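Local coordinates for protein Cys-Gly metallodipeptidase DUG1 (Saccharomyces cerevisiae, PDB 4G1P) that hydrolyses Cys-Gly dipeptides as a zinc- or manganese-dependent M20A metallopeptidase and serves as the catalytic component of the glutathione degradosomal complex, at residues A[7-12]-A[468-473]; A[41-46]-A[80-85]; A[162-167]-A[187-192]; A[440-445]-A[454-459]. All coordinates share one frame; numbering follows the deposited sequence.

The first helix of the chain already meets the last one: interaction 1 joins 7-12 to 468-473 and so closes a loop around nearly the whole chain. The other three contacts nest inside that loop and follow one another in series. Interaction 2 sets helix 39-55 against the start of strand 83-88. Interaction 3 covers strand 162-168, the neighbour of 83-88 in the six-stranded sheet, with the loop before strand 195-198. Interactions 2 and 3 touch directly, with a probable hydrogen bond from I84 N to F167 O. Interaction 4 lies near the C terminus, where the loop after edge strand 437-439 meets 454-459. It shares helix 458-477 with interaction 1, and L440 packs on M468.

Interaction 1: residues A[7-12]-A[468-473]; sequences SVFQKI and MAAYLQ
The methyl group of A469 is the small bump here, and V8, F9 and I12 form the hollow that takes it. This is nearly antiparallel helix-helix packing between the N-terminal helix 5-14 and the C-terminal helix 458-477 of the M20 peptidase chain. The two short axes cross at 155° and come no nearer than 10.6 Å. The gap is wide for an alanine face, so the larger side chains of 7-12 do the reaching. V8 CG1, set anti to the backbone N (chi1 -174°), is the branch turned to A469 CB, 4.1 Å away. I12 closes the other part of the hollow with its terminal CD1, 4.4 Å from A469 CB. The F9 ring comes edge first, so both alanine methyls lie near the ring plane.

The contact is wholly apolar and small, burying 132 Å² in all. Other helices complete the packing. V8 also rests on F152 and I12 on A151, both of helix 135-154. F9 touches L408 and V409 of helix 397-410. The contact lies away from the metal site. At the far end of the F9 ring, CZ sits 4.1 Å from A470 CB, while CE1 beside it faces A469 CB at 4.2 Å.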
loop_
_atom_site.group_PDB
_atom_site.type_symbol
_atom_site.label_atom_id
_atom_site.label_comp_id
_atom_site.label_asym_id
_atom_site.label_seq_id
_atom_site.Cartn_x
_atom_site.Cartn_y
_atom_site.Cartn_z
ATOM N N SER A 7 -52.441 1.512 -1.937
ATOM C CA SER A 7 -52.324 1.348 -3.378
ATOM C C SER A 7 -50.857 1.453 -3.765
ATOM O O SER A 7 -50.321 0.591 -4.455
ATOM C CB SER A 7 -53.127 2.427 -4.101
ATOM O OG SER A 7 -54.392 1.941 -4.505
ATOM N N VAL A 8 -50.220 2.523 -3.305
ATOM C CA VAL A 8 -48.796 2.748 -3.531
ATOM C C VAL A 8 -47.939 1.630 -2.919
ATOM O O VAL A 8 -47.024 1.125 -3.561
ATOM C CB VAL A 8 -48.347 4.145 -3.012
ATOM C CG1 VAL A 8 -46.899 4.426 -3.390
ATOM C CG2 VAL A 8 -49.216 5.223 -3.598
ATOM N N PHE A 9 -48.252 1.229 -1.694
ATOM C CA PHE A 9 -47.523 0.134 -1.063
ATOM C C PHE A 9 -47.625 -1.173 -1.858
ATOM O O PHE A 9 -46.671 -1.951 -1.921
ATOM C CB PHE A 9 -48.014 -0.096 0.365
ATOM C CG PHE A 9 -47.550 0.936 1.332
ATOM C CD1 PHE A 9 -46.851 2.056 0.897
ATOM C CD2 PHE A 9 -47.781 0.781 2.678
ATOM C CE1 PHE A 9 -46.414 3.020 1.792
ATOM C CE2 PHE A 9 -47.337 1.731 3.575
ATOM C CZ PHE A 9 -46.655 2.855 3.132
ATOM N N GLN A 10 -48.785 -1.409 -2.461
ATOM C CA GLN A 10 -49.003 -2.606 -3.248
ATOM C C GLN A 10 -48.214 -2.575 -4.553
ATOM O O GLN A 10 -47.679 -3.599 -5.010
ATOM C CB GLN A 10 -50.481 -2.771 -3.549
ATOM C CG GLN A 10 -51.283 -3.284 -2.387
ATOM C CD GLN A 10 -52.765 -3.324 -2.707
ATOM O OE1 GLN A 10 -53.159 -3.116 -3.860
ATOM N NE2 GLN A 10 -53.595 -3.602 -1.695
ATOM N N LYS A 11 -48.154 -1.404 -5.166
ATOM C CA LYS A 11 -47.440 -1.299 -6.420
ATOM C C LYS A 11 -45.949 -1.432 -6.171
ATOM O O LYS A 11 -45.213 -1.892 -7.032
ATOM C CB LYS A 11 -47.772 0.007 -7.130
ATOM C CG LYS A 11 -49.030 -0.092 -7.973
ATOM C CD LYS A 11 -48.982 -1.307 -8.888
ATOM C CE LYS A 11 -50.361 -1.661 -9.440
ATOM N NZ LYS A 11 -50.271 -2.614 -10.589
ATOM N N ILE A 12 -45.511 -1.040 -4.980
ATOM C CA ILE A 12 -44.104 -1.131 -4.632
ATOM C C ILE A 12 -43.686 -2.598 -4.570
ATOM O O ILE A 12 -42.595 -2.963 -5.004
ATOM C CB ILE A 12 -43.806 -0.420 -3.310
ATOM C CG1 ILE A 12 -43.811 1.093 -3.519
ATOM C CG2 ILE A 12 -42.471 -0.871 -2.753
ATOM C CD1 ILE A 12 -43.596 1.900 -2.251
ATOM N N MET A 468 -40.417 5.982 2.419
ATOM C CA MET A 468 -40.242 7.195 1.642
ATOM C C MET A 468 -41.584 7.658 1.064
ATOM O O MET A 468 -41.878 8.855 1.019
ATOM C CB MET A 468 -39.239 6.967 0.507
ATOM C CG MET A 468 -37.793 6.761 0.919
ATOM S SD MET A 468 -36.861 6.327 -0.571
ATOM C CE MET A 468 -35.150 6.588 -0.089
ATOM N N ALA A 469 -42.396 6.717 0.606
ATOM C CA ALA A 469 -43.691 7.075 0.042
ATOM C C ALA A 469 -44.617 7.715 1.084
ATOM O O ALA A 469 -45.253 8.736 0.829
ATOM C CB ALA A 469 -44.348 5.853 -0.567
ATOM N N ALA A 470 -44.697 7.119 2.264
ATOM C CA ALA A 470 -45.609 7.640 3.268
ATOM C C ALA A 470 -45.105 8.978 3.781
ATOM O O ALA A 470 -45.889 9.900 4.023
ATOM C CB ALA A 470 -45.789 6.660 4.404
ATOM N N TYR A 471 -43.790 9.084 3.924
ATOM C CA TYR A 471 -43.187 10.338 4.353
ATOM C C TYR A 471 -43.528 11.501 3.418
ATOM O O TYR A 471 -43.940 12.556 3.884
ATOM C CB TYR A 471 -41.673 10.198 4.536
ATOM C CG TYR A 471 -40.941 11.455 4.210
ATOM C CD1 TYR A 471 -40.901 12.506 5.105
ATOM C CD2 TYR A 471 -40.304 11.606 2.992
ATOM C CE1 TYR A 471 -40.239 13.670 4.794
ATOM C CE2 TYR A 471 -39.646 12.757 2.676
ATOM C CZ TYR A 471 -39.612 13.784 3.580
ATOM O OH TYR A 471 -38.951 14.937 3.263
ATOM N N LEU A 472 -43.373 11.322 2.111
ATOM C CA LEU A 472 -43.773 12.379 1.180
ATOM C C LEU A 472 -45.271 12.693 1.315
ATOM O O LEU A 472 -45.686 13.846 1.271
ATOM C CB LEU A 472 -43.423 12.024 -0.273
ATOM C CG LEU A 472 -41.934 11.926 -0.639
ATOM C CD1 LEU A 472 -41.741 11.367 -2.036
ATOM C CD2 LEU A 472 -41.250 13.274 -0.534
ATOM N N GLN A 473 -46.075 11.655 1.487
ATOM C CA GLN A 473 -47.502 11.831 1.609
ATOM C C GLN A 473 -47.848 12.615 2.871
ATOM O O GLN A 473 -48.589 13.608 2.817
ATOM C CB GLN A 473 -48.203 10.474 1.621
ATOM C CG GLN A 473 -49.715 10.580 1.751
ATOM C CD GLN A 473 -50.337 11.397 0.631
ATOM O OE1 GLN A 473 -50.116 11.126 -0.545
ATOM N NE2 GLN A 473 -51.112 12.402 0.995
#

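Interaction 2: residues A[41-46]-A[80-85]; sequences KVFDKA and LPPVIL
L80 meets F43 through its backbone: the carbonyl oxygen L80 O lies 3.7 Å from F43 CE1, at an oblique angle to the ring. The CB of L80 points away from the helix. P81 comes next and is met from two sides. V42 CG1 packs against the proline ring and lies 3.7 Å from both P81 CB and P81 CG. The side chain of V42 is also about 5 Å from that of D104, an active-site residue by similarity. The F43 ring presents its edge to the proline backbone, with P81 CA 3.8 Å from F43 CE1. F43 CG is anti to the carbonyl carbon (chi1 -58°), which swings the ring along the helix flank to the L80-P82 backbone.

P82 follows, and its ring lies close to A46, with P82 CG 3.6 Å from A46 CB. Its CD reaches F43 CD1 at 3.9 Å. Here the segment enters strand 83-88 of the mixed six-stranded sheet of the alpha/beta domain, and helix 39-55 packs over one face of that sheet. M63 of the adjoining strand 61-64 also touches A46, P82 and I84. V83 turns to the opposite side and packs on C166. I84 returns toward the helix. Its chain is extended at chi2 (175°), which brings CD1 to A46 at the end of 41-46, 3.7 Å from A46 O and 4.1 Å from A46 CB.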
loop_
_atom_site.group_PDB
_atom_site.type_symbol
_atom_site.label_atom_id
_atom_site.label_comp_id
_atom_site.label_asym_id
_atom_site.label_seq_id
_atom_site.Cartn_x
_atom_site.Cartn_y
_atom_site.Cartn_z
ATOM N N LYS A 41 -16.610 5.358 -16.512
ATOM C CA LYS A 41 -17.689 4.588 -15.902
ATOM C C LYS A 41 -18.605 5.493 -15.095
ATOM O O LYS A 41 -19.832 5.368 -15.158
ATOM C CB LYS A 41 -17.122 3.486 -15.012
ATOM C CG LYS A 41 -16.330 2.453 -15.784
ATOM C CD LYS A 41 -17.140 1.939 -16.966
ATOM C CE LYS A 41 -16.395 0.843 -17.726
ATOM N NZ LYS A 41 -17.102 0.468 -18.994
ATOM N N VAL A 42 -18.002 6.416 -14.351
ATOM C CA VAL A 42 -18.791 7.343 -13.557
ATOM C C VAL A 42 -19.739 8.131 -14.445
ATOM O O VAL A 42 -20.898 8.328 -14.085
ATOM C CB VAL A 42 -17.930 8.299 -12.700
ATOM C CG1 VAL A 42 -18.818 9.090 -11.771
ATOM C CG2 VAL A 42 -16.944 7.512 -11.891
ATOM N N PHE A 43 -19.269 8.548 -15.616
ATOM C CA PHE A 43 -20.141 9.275 -16.536
ATOM C C PHE A 43 -21.274 8.391 -17.042
ATOM O O PHE A 43 -22.415 8.857 -17.167
ATOM C CB PHE A 43 -19.361 9.844 -17.716
ATOM C CG PHE A 43 -18.250 10.773 -17.318
ATOM C CD1 PHE A 43 -18.390 11.611 -16.217
ATOM C CD2 PHE A 43 -17.058 10.803 -18.040
ATOM C CE1 PHE A 43 -17.366 12.473 -15.856
ATOM C CE2 PHE A 43 -16.023 11.656 -17.684
ATOM C CZ PHE A 43 -16.172 12.493 -16.594
ATOM N N ASP A 44 -20.977 7.121 -17.314
ATOM C CA ASP A 44 -22.008 6.202 -17.803
ATOM C C ASP A 44 -23.080 6.000 -16.749
ATOM O O ASP A 44 -24.260 5.867 -17.070
ATOM C CB ASP A 44 -21.430 4.838 -18.165
ATOM C CG ASP A 44 -20.447 4.900 -19.314
ATOM O OD1 ASP A 44 -20.421 5.920 -20.026
ATOM O OD2 ASP A 44 -19.705 3.917 -19.503
ATOM N N LYS A 45 -22.646 5.965 -15.492
ATOM C CA LYS A 45 -23.544 5.819 -14.364
ATOM C C LYS A 45 -24.488 7.014 -14.322
ATOM O O LYS A 45 -25.698 6.847 -14.215
ATOM C CB LYS A 45 -22.729 5.702 -13.077
ATOM C CG LYS A 45 -23.521 5.532 -11.796
ATOM C CD LYS A 45 -23.987 4.117 -11.607
ATOM C CE LYS A 45 -24.758 3.942 -10.299
ATOM N NZ LYS A 45 -23.889 3.713 -9.125
ATOM N N ALA A 46 -23.931 8.217 -14.439
ATOM C CA ALA A 46 -24.744 9.439 -14.449
ATOM C C ALA A 46 -25.708 9.419 -15.621
ATOM O O ALA A 46 -26.857 9.848 -15.510
ATOM C CB ALA A 46 -23.865 10.677 -14.531
ATOM N N LEU A 80 -15.141 16.638 -13.823
ATOM C CA LEU A 80 -15.811 16.042 -12.670
ATOM C C LEU A 80 -17.096 15.354 -13.118
ATOM O O LEU A 80 -17.678 15.751 -14.126
ATOM C CB LEU A 80 -16.138 17.120 -11.628
ATOM C CG LEU A 80 -14.939 17.717 -10.889
ATOM C CD1 LEU A 80 -15.254 19.115 -10.402
ATOM C CD2 LEU A 80 -14.498 16.832 -9.732
ATOM N N PRO A 81 -17.537 14.318 -12.374
ATOM C CA PRO A 81 -18.861 13.705 -12.575
ATOM C C PRO A 81 -19.921 14.777 -12.465
ATOM O O PRO A 81 -19.814 15.609 -11.575
ATOM C CB PRO A 81 -18.997 12.761 -11.383
ATOM C CG PRO A 81 -17.617 12.477 -10.948
ATOM C CD PRO A 81 -16.793 13.685 -11.270
ATOM N N PRO A 82 -20.919 14.772 -13.358
ATOM C CA PRO A 82 -21.977 15.792 -13.382
ATOM C C PRO A 82 -22.925 15.677 -12.191
ATOM O O PRO A 82 -23.182 14.559 -11.762
ATOM C CB PRO A 82 -22.739 15.458 -14.668
ATOM C CG PRO A 82 -22.494 14.017 -14.878
ATOM C CD PRO A 82 -21.095 13.777 -14.425
ATOM N N VAL A 83 -23.422 16.788 -11.655
ATOM C CA VAL A 83 -24.449 16.700 -10.623
ATOM C C VAL A 83 -25.751 16.651 -11.371
ATOM O O VAL A 83 -25.916 17.371 -12.355
ATOM C CB VAL A 83 -24.471 17.897 -9.653
ATOM C CG1 VAL A 83 -25.622 17.751 -8.687
ATOM C CG2 VAL A 83 -23.192 17.966 -8.877
ATOM N N ILE A 84 -26.661 15.787 -10.932
ATOM C CA ILE A 84 -27.870 15.524 -11.694
ATOM C C ILE A 84 -29.062 16.208 -11.065
ATOM O O ILE A 84 -29.484 15.841 -9.983
ATOM C CB ILE A 84 -28.175 14.027 -11.767
ATOM C CG1 ILE A 84 -26.997 13.261 -12.379
ATOM C CG2 ILE A 84 -29.436 13.807 -12.573
ATOM C CD1 ILE A 84 -27.177 11.754 -12.369
ATOM N N LEU A 85 -29.591 17.213 -11.741
ATOM C CA LEU A 85 -30.755 17.918 -11.237
ATOM C C LEU A 85 -31.977 17.565 -12.070
ATOM O O LEU A 85 -31.917 17.553 -13.298
ATOM C CB LEU A 85 -30.538 19.436 -11.271
ATOM C CG LEU A 85 -29.264 20.047 -10.680
ATOM C CD1 LEU A 85 -29.424 21.543 -10.717
ATOM C CD2 LEU A 85 -28.981 19.576 -9.260
#

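Interaction 3: residues A[162-167]-A[187-192]; sequences NLVTCF and NGYFKG
V164 CG1 meets the edges of two neighbouring rings, Y189 and F190. It lies 3.9 Å from Y189 CE1 and 4.1 Å from F190 CE1. This is the close-packed part of the contact. The methyl is anti to the backbone N (chi1 173°), which aims it at the loop. Further along the strand, C166 meets the end of the second ring. Both C166 CB and C166 SG are 4.0 Å from F190 CZ. The sulfur makes an oblique sulfur-aromatic contact, 5.2 Å from the centroid of the F190 ring. An alanine in place of F190 would probably take from the C166 sulfur its aromatic partner, leave V164 CG1 with the Y189 edge alone, and open a gap between turn and strand.

The other side is loose. K191 and G192 are exposed and take no part in the contact, and N187 is exposed too. A type I beta turn from G188 to K191, closed by the bond from K191 N to G188 O, carries the rings on its two middle residues. The turn thus faces the strand with its aromatic side chains and turns its lysine to solvent. The Y189 hydroxyl is held elsewhere, by D60 O, and its ring makes a cation-pi contact with R87.

In the fold, 187-192 joins helix 178-185 to strand 195-198 and covers one face of the mixed sheet. V164 and C166 also touch L98 of strand 96-102, and both rings touch L85 of strand 83-88, so the turn packs where these neighbouring strands meet 162-168.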
loop_
_atom_site.group_PDB
_atom_site.type_symbol
_atom_site.label_atom_id
_atom_site.label_comp_id
_atom_site.label_asym_id
_atom_site.label_seq_id
_atom_site.Cartn_x
_atom_site.Cartn_y
_atom_site.Cartn_z
ATOM N N ASN A 162 -43.918 18.224 -5.197
ATOM C CA ASN A 162 -43.032 18.412 -6.329
ATOM C C ASN A 162 -41.647 17.936 -5.926
ATOM O O ASN A 162 -41.057 18.471 -4.992
ATOM C CB ASN A 162 -42.972 19.874 -6.745
ATOM C CG ASN A 162 -44.340 20.440 -7.084
ATOM O OD1 ASN A 162 -45.029 19.958 -7.984
ATOM N ND2 ASN A 162 -44.741 21.463 -6.357
ATOM N N LEU A 163 -41.138 16.920 -6.617
ATOM C CA LEU A 163 -39.844 16.371 -6.289
ATOM C C LEU A 163 -38.758 17.082 -7.074
ATOM O O LEU A 163 -38.942 17.416 -8.235
ATOM C CB LEU A 163 -39.806 14.876 -6.573
ATOM C CG LEU A 163 -38.687 14.210 -5.784
ATOM C CD1 LEU A 163 -38.995 14.297 -4.285
ATOM C CD2 LEU A 163 -38.485 12.768 -6.234
ATOM N N VAL A 164 -37.635 17.335 -6.423
ATOM C CA VAL A 164 -36.495 17.961 -7.067
ATOM C C VAL A 164 -35.295 17.151 -6.656
ATOM O O VAL A 164 -35.196 16.716 -5.509
ATOM C CB VAL A 164 -36.318 19.423 -6.639
ATOM C CG1 VAL A 164 -35.026 20.002 -7.187
ATOM C CG2 VAL A 164 -37.483 20.234 -7.122
ATOM N N THR A 165 -34.391 16.930 -7.598
ATOM C CA THR A 165 -33.332 15.972 -7.399
ATOM C C THR A 165 -31.997 16.657 -7.456
ATOM O O THR A 165 -31.819 17.608 -8.194
ATOM C CB THR A 165 -33.418 14.854 -8.454
ATOM O OG1 THR A 165 -33.206 13.608 -7.818
ATOM C CG2 THR A 165 -32.380 14.987 -9.504
ATOM N N CYS A 166 -31.062 16.178 -6.653
ATOM C CA CYS A 166 -29.693 16.662 -6.696
ATOM C C CYS A 166 -28.731 15.493 -6.394
ATOM O O CYS A 166 -28.379 15.235 -5.247
ATOM C CB CYS A 166 -29.511 17.824 -5.711
ATOM S SG CYS A 166 -27.829 18.506 -5.678
ATOM N N PHE A 167 -28.336 14.774 -7.438
ATOM C CA PHE A 167 -27.519 13.565 -7.309
ATOM C C PHE A 167 -26.085 13.815 -7.795
ATOM O O PHE A 167 -25.863 14.092 -8.976
ATOM C CB PHE A 167 -28.144 12.424 -8.123
ATOM C CG PHE A 167 -29.511 11.984 -7.635
ATOM C CD1 PHE A 167 -29.877 12.122 -6.303
ATOM C CD2 PHE A 167 -30.426 11.403 -8.517
ATOM C CE1 PHE A 167 -31.143 11.702 -5.853
ATOM C CE2 PHE A 167 -31.697 10.975 -8.081
ATOM C CZ PHE A 167 -32.051 11.119 -6.746
ATOM N N ASN A 187 -31.068 30.511 -5.377
ATOM C CA ASN A 187 -32.098 31.414 -5.874
ATOM C C ASN A 187 -32.328 31.162 -7.350
ATOM O O ASN A 187 -32.792 32.039 -8.086
ATOM C CB ASN A 187 -31.714 32.878 -5.628
ATOM C CG ASN A 187 -30.212 33.117 -5.740
ATOM O OD1 ASN A 187 -29.440 32.181 -5.970
ATOM N ND2 ASN A 187 -29.791 34.375 -5.576
ATOM N N GLY A 188 -31.987 29.941 -7.764
ATOM C CA GLY A 188 -32.110 29.502 -9.141
ATOM C C GLY A 188 -32.874 28.201 -9.198
ATOM O O GLY A 188 -34.074 28.177 -8.905
ATOM N N TYR A 189 -32.186 27.115 -9.554
ATOM C CA TYR A 189 -32.848 25.819 -9.704
ATOM C C TYR A 189 -33.536 25.381 -8.415
ATOM O O TYR A 189 -34.548 24.707 -8.469
ATOM C CB TYR A 189 -31.870 24.741 -10.179
ATOM C CG TYR A 189 -32.525 23.531 -10.791
ATOM C CD1 TYR A 189 -33.110 22.558 -9.997
ATOM C CD2 TYR A 189 -32.545 23.353 -12.164
ATOM C CE1 TYR A 189 -33.722 21.448 -10.555
ATOM C CE2 TYR A 189 -33.149 22.241 -12.737
ATOM C CZ TYR A 189 -33.738 21.296 -11.925
ATOM O OH TYR A 189 -34.347 20.197 -12.477
ATOM N N PHE A 190 -33.000 25.787 -7.264
ATOM C CA PHE A 190 -33.527 25.365 -5.970
ATOM C C PHE A 190 -34.406 26.411 -5.274
ATOM O O PHE A 190 -34.709 26.267 -4.083
ATOM C CB PHE A 190 -32.378 25.019 -5.037
ATOM C CG PHE A 190 -31.527 23.888 -5.519
ATOM C CD1 PHE A 190 -32.098 22.799 -6.160
ATOM C CD2 PHE A 190 -30.153 23.916 -5.345
ATOM C CE1 PHE A 190 -31.316 21.750 -6.600
ATOM C CE2 PHE A 190 -29.369 22.866 -5.782
ATOM C CZ PHE A 190 -29.952 21.779 -6.412
ATOM N N LYS A 191 -34.819 27.445 -6.010
ATOM C CA LYS A 191 -35.509 28.590 -5.416
ATOM C C LYS A 191 -36.757 28.227 -4.609
ATOM O O LYS A 191 -36.966 28.758 -3.515
ATOM C CB LYS A 191 -35.831 29.669 -6.462
ATOM C CG LYS A 191 -37.110 29.461 -7.263
ATOM C CD LYS A 191 -37.353 30.634 -8.219
ATOM C CE LYS A 191 -38.504 30.373 -9.207
ATOM N NZ LYS A 191 -39.876 30.553 -8.619
ATOM N N GLY A 192 -37.570 27.308 -5.114
ATOM C CA GLY A 192 -38.835 27.032 -4.457
ATOM C C GLY A 192 -38.838 25.938 -3.401
ATOM O O GLY A 192 -39.899 25.573 -2.888
#

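Interaction 4: residues A[440-445]-A[454-459]; sequences LPMGRG and EKLDIS
R444 lies flat against D457, its guanidinium stacked on the carboxylate with the two planes only 17° apart. This ion pair is the core of a salt-bridge network of R444, K455 and D457, which joins the loop after strand 437-439 to strand 455-457 in the catalytic alpha/beta domain of this M20 enzyme. D457 CG sits 3.4 Å above the guanidinium centre. D457 OD2 is 3.1 Å from R444 NE but well out of the guanidinium plane, so the attraction is between charges and no N-H points at the oxygen. The NE hydrogen goes instead to N460 OD1. At the edge of the group, R444 NH2 donates to S459 OG across 3.0 Å, with the acceptor 10° out of the plane and an N-H...O angle of 145°. The arginine is extended from CG to NE, which carries its head over D457 to S459.

K455 NZ binds the same oxygen, D457 OD2, at 2.9 Å on its syn side, though tilted out of the carboxylate plane. D446 and D447 also pair with this lysine, so acidic groups probably offset the nearby like charges of K455 and R444. A leucine in place of R444 would probably leave D457 without its stacked charge partner and S459 OG without this donor.

Away from the charged groups the contact is apolar. Both methyls of L456 are used, and F461 also packs on this leucine. L456 CD1 is 3.9 Å from G443 CA, while L456 CD2 meets M442 SD at 4.1 Å.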
loop_
_atom_site.group_PDB
_atom_site.type_symbol
_atom_site.label_atom_id
_atom_site.label_comp_id
_atom_site.label_asym_id
_atom_site.label_seq_id
_atom_site.Cartn_x
_atom_site.Cartn_y
_atom_site.Cartn_z
ATOM N N LEU A 440 -33.091 10.072 6.297
ATOM C CA LEU A 440 -33.965 8.896 6.306
ATOM C C LEU A 440 -33.193 7.658 5.881
ATOM O O LEU A 440 -33.230 7.267 4.713
ATOM C CB LEU A 440 -35.111 9.095 5.311
ATOM C CG LEU A 440 -36.514 8.564 5.602
ATOM C CD1 LEU A 440 -37.300 8.468 4.320
ATOM C CD2 LEU A 440 -36.509 7.242 6.342
ATOM N N PRO A 441 -32.509 7.022 6.831
ATOM C CA PRO A 441 -31.680 5.842 6.549
ATOM C C PRO A 441 -32.475 4.708 5.916
ATOM O O PRO A 441 -33.554 4.359 6.376
ATOM C CB PRO A 441 -31.208 5.406 7.936
ATOM C CG PRO A 441 -32.261 5.914 8.864
ATOM C CD PRO A 441 -32.691 7.244 8.273
ATOM N N MET A 442 -31.941 4.125 4.857
ATOM C CA MET A 442 -32.581 2.953 4.311
ATOM C C MET A 442 -32.073 1.706 4.999
ATOM O O MET A 442 -32.858 0.937 5.558
ATOM C CB MET A 442 -32.346 2.840 2.814
ATOM C CG MET A 442 -32.859 1.540 2.228
ATOM S SD MET A 442 -33.194 1.743 0.488
ATOM C CE MET A 442 -34.898 2.314 0.518
ATOM N N GLY A 443 -30.761 1.504 4.959
ATOM C CA GLY A 443 -30.197 0.240 5.391
ATOM C C GLY A 443 -29.874 0.075 6.867
ATOM O O GLY A 443 -30.153 0.952 7.701
ATOM N N ARG A 444 -29.274 -1.074 7.179
ATOM C CA ARG A 444 -28.890 -1.420 8.542
ATOM C C ARG A 444 -27.441 -1.056 8.809
ATOM O O ARG A 444 -26.680 -0.788 7.882
ATOM C CB ARG A 444 -29.107 -2.906 8.796
ATOM C CG ARG A 444 -30.444 -3.416 8.296
ATOM C CD ARG A 444 -30.687 -4.816 8.788
ATOM N NE ARG A 444 -31.921 -5.381 8.252
ATOM C CZ ARG A 444 -32.256 -6.664 8.365
ATOM N NH1 ARG A 444 -31.440 -7.507 8.996
ATOM N NH2 ARG A 444 -33.395 -7.106 7.844
ATOM N N GLY A 445 -27.057 -1.050 10.081
ATOM C CA GLY A 445 -25.729 -0.608 10.467
ATOM C C GLY A 445 -24.645 -1.637 10.225
ATOM O O GLY A 445 -23.479 -1.391 10.525
ATOM N N GLU A 454 -20.634 -5.611 0.813
ATOM C CA GLU A 454 -21.658 -4.609 1.080
ATOM C C GLU A 454 -23.025 -5.151 0.672
ATOM O O GLU A 454 -23.219 -5.614 -0.459
ATOM C CB GLU A 454 -21.363 -3.316 0.321
ATOM C CG GLU A 454 -22.253 -2.146 0.717
ATOM C CD GLU A 454 -22.136 -0.962 -0.227
ATOM O OE1 GLU A 454 -21.017 -0.700 -0.708
ATOM O OE2 GLU A 454 -23.162 -0.294 -0.503
ATOM N N LYS A 455 -23.967 -5.104 1.602
ATOM C CA LYS A 455 -25.274 -5.709 1.399
ATOM C C LYS A 455 -26.382 -4.707 1.690
ATOM O O LYS A 455 -26.178 -3.714 2.392
ATOM C CB LYS A 455 -25.446 -6.903 2.331
ATOM C CG LYS A 455 -26.298 -6.595 3.576
ATOM C CD LYS A 455 -25.558 -6.956 4.857
ATOM C CE LYS A 455 -26.488 -7.019 6.063
ATOM N NZ LYS A 455 -27.104 -5.712 6.390
ATOM N N LEU A 456 -27.550 -4.973 1.125
ATOM C CA LEU A 456 -28.766 -4.259 1.479
ATOM C C LEU A 456 -29.830 -5.320 1.670
ATOM O O LEU A 456 -30.079 -6.110 0.765
ATOM C CB LEU A 456 -29.187 -3.281 0.383
ATOM C CG LEU A 456 -30.424 -2.438 0.751
ATOM C CD1 LEU A 456 -30.206 -1.752 2.081
ATOM C CD2 LEU A 456 -30.765 -1.405 -0.334
ATOM N N ASP A 457 -30.433 -5.370 2.852
ATOM C CA ASP A 457 -31.498 -6.330 3.085
ATOM C C ASP A 457 -32.718 -5.882 2.303
ATOM O O ASP A 457 -33.044 -4.698 2.281
ATOM C CB ASP A 457 -31.814 -6.439 4.571
ATOM C CG ASP A 457 -30.623 -6.906 5.384
ATOM O OD1 ASP A 457 -30.375 -8.132 5.455
ATOM O OD2 ASP A 457 -29.928 -6.035 5.950
ATOM N N ILE A 458 -33.370 -6.828 1.634
ATOM C CA ILE A 458 -34.533 -6.519 0.808
ATOM C C ILE A 458 -35.659 -5.921 1.660
ATOM O O ILE A 458 -36.428 -5.077 1.186
ATOM C CB ILE A 458 -35.017 -7.757 0.007
ATOM C CG1 ILE A 458 -33.891 -8.273 -0.885
ATOM C CG2 ILE A 458 -36.196 -7.415 -0.862
ATOM C CD1 ILE A 458 -34.277 -9.443 -1.763
ATOM N N SER A 459 -35.724 -6.329 2.926
ATOM C CA SER A 459 -36.722 -5.784 3.846
ATOM C C SER A 459 -36.526 -4.297 4.066
ATOM O O SER A 459 -37.494 -3.555 4.168
ATOM C CB SER A 459 -36.722 -6.523 5.182
ATOM O OG SER A 459 -35.514 -6.292 5.877
#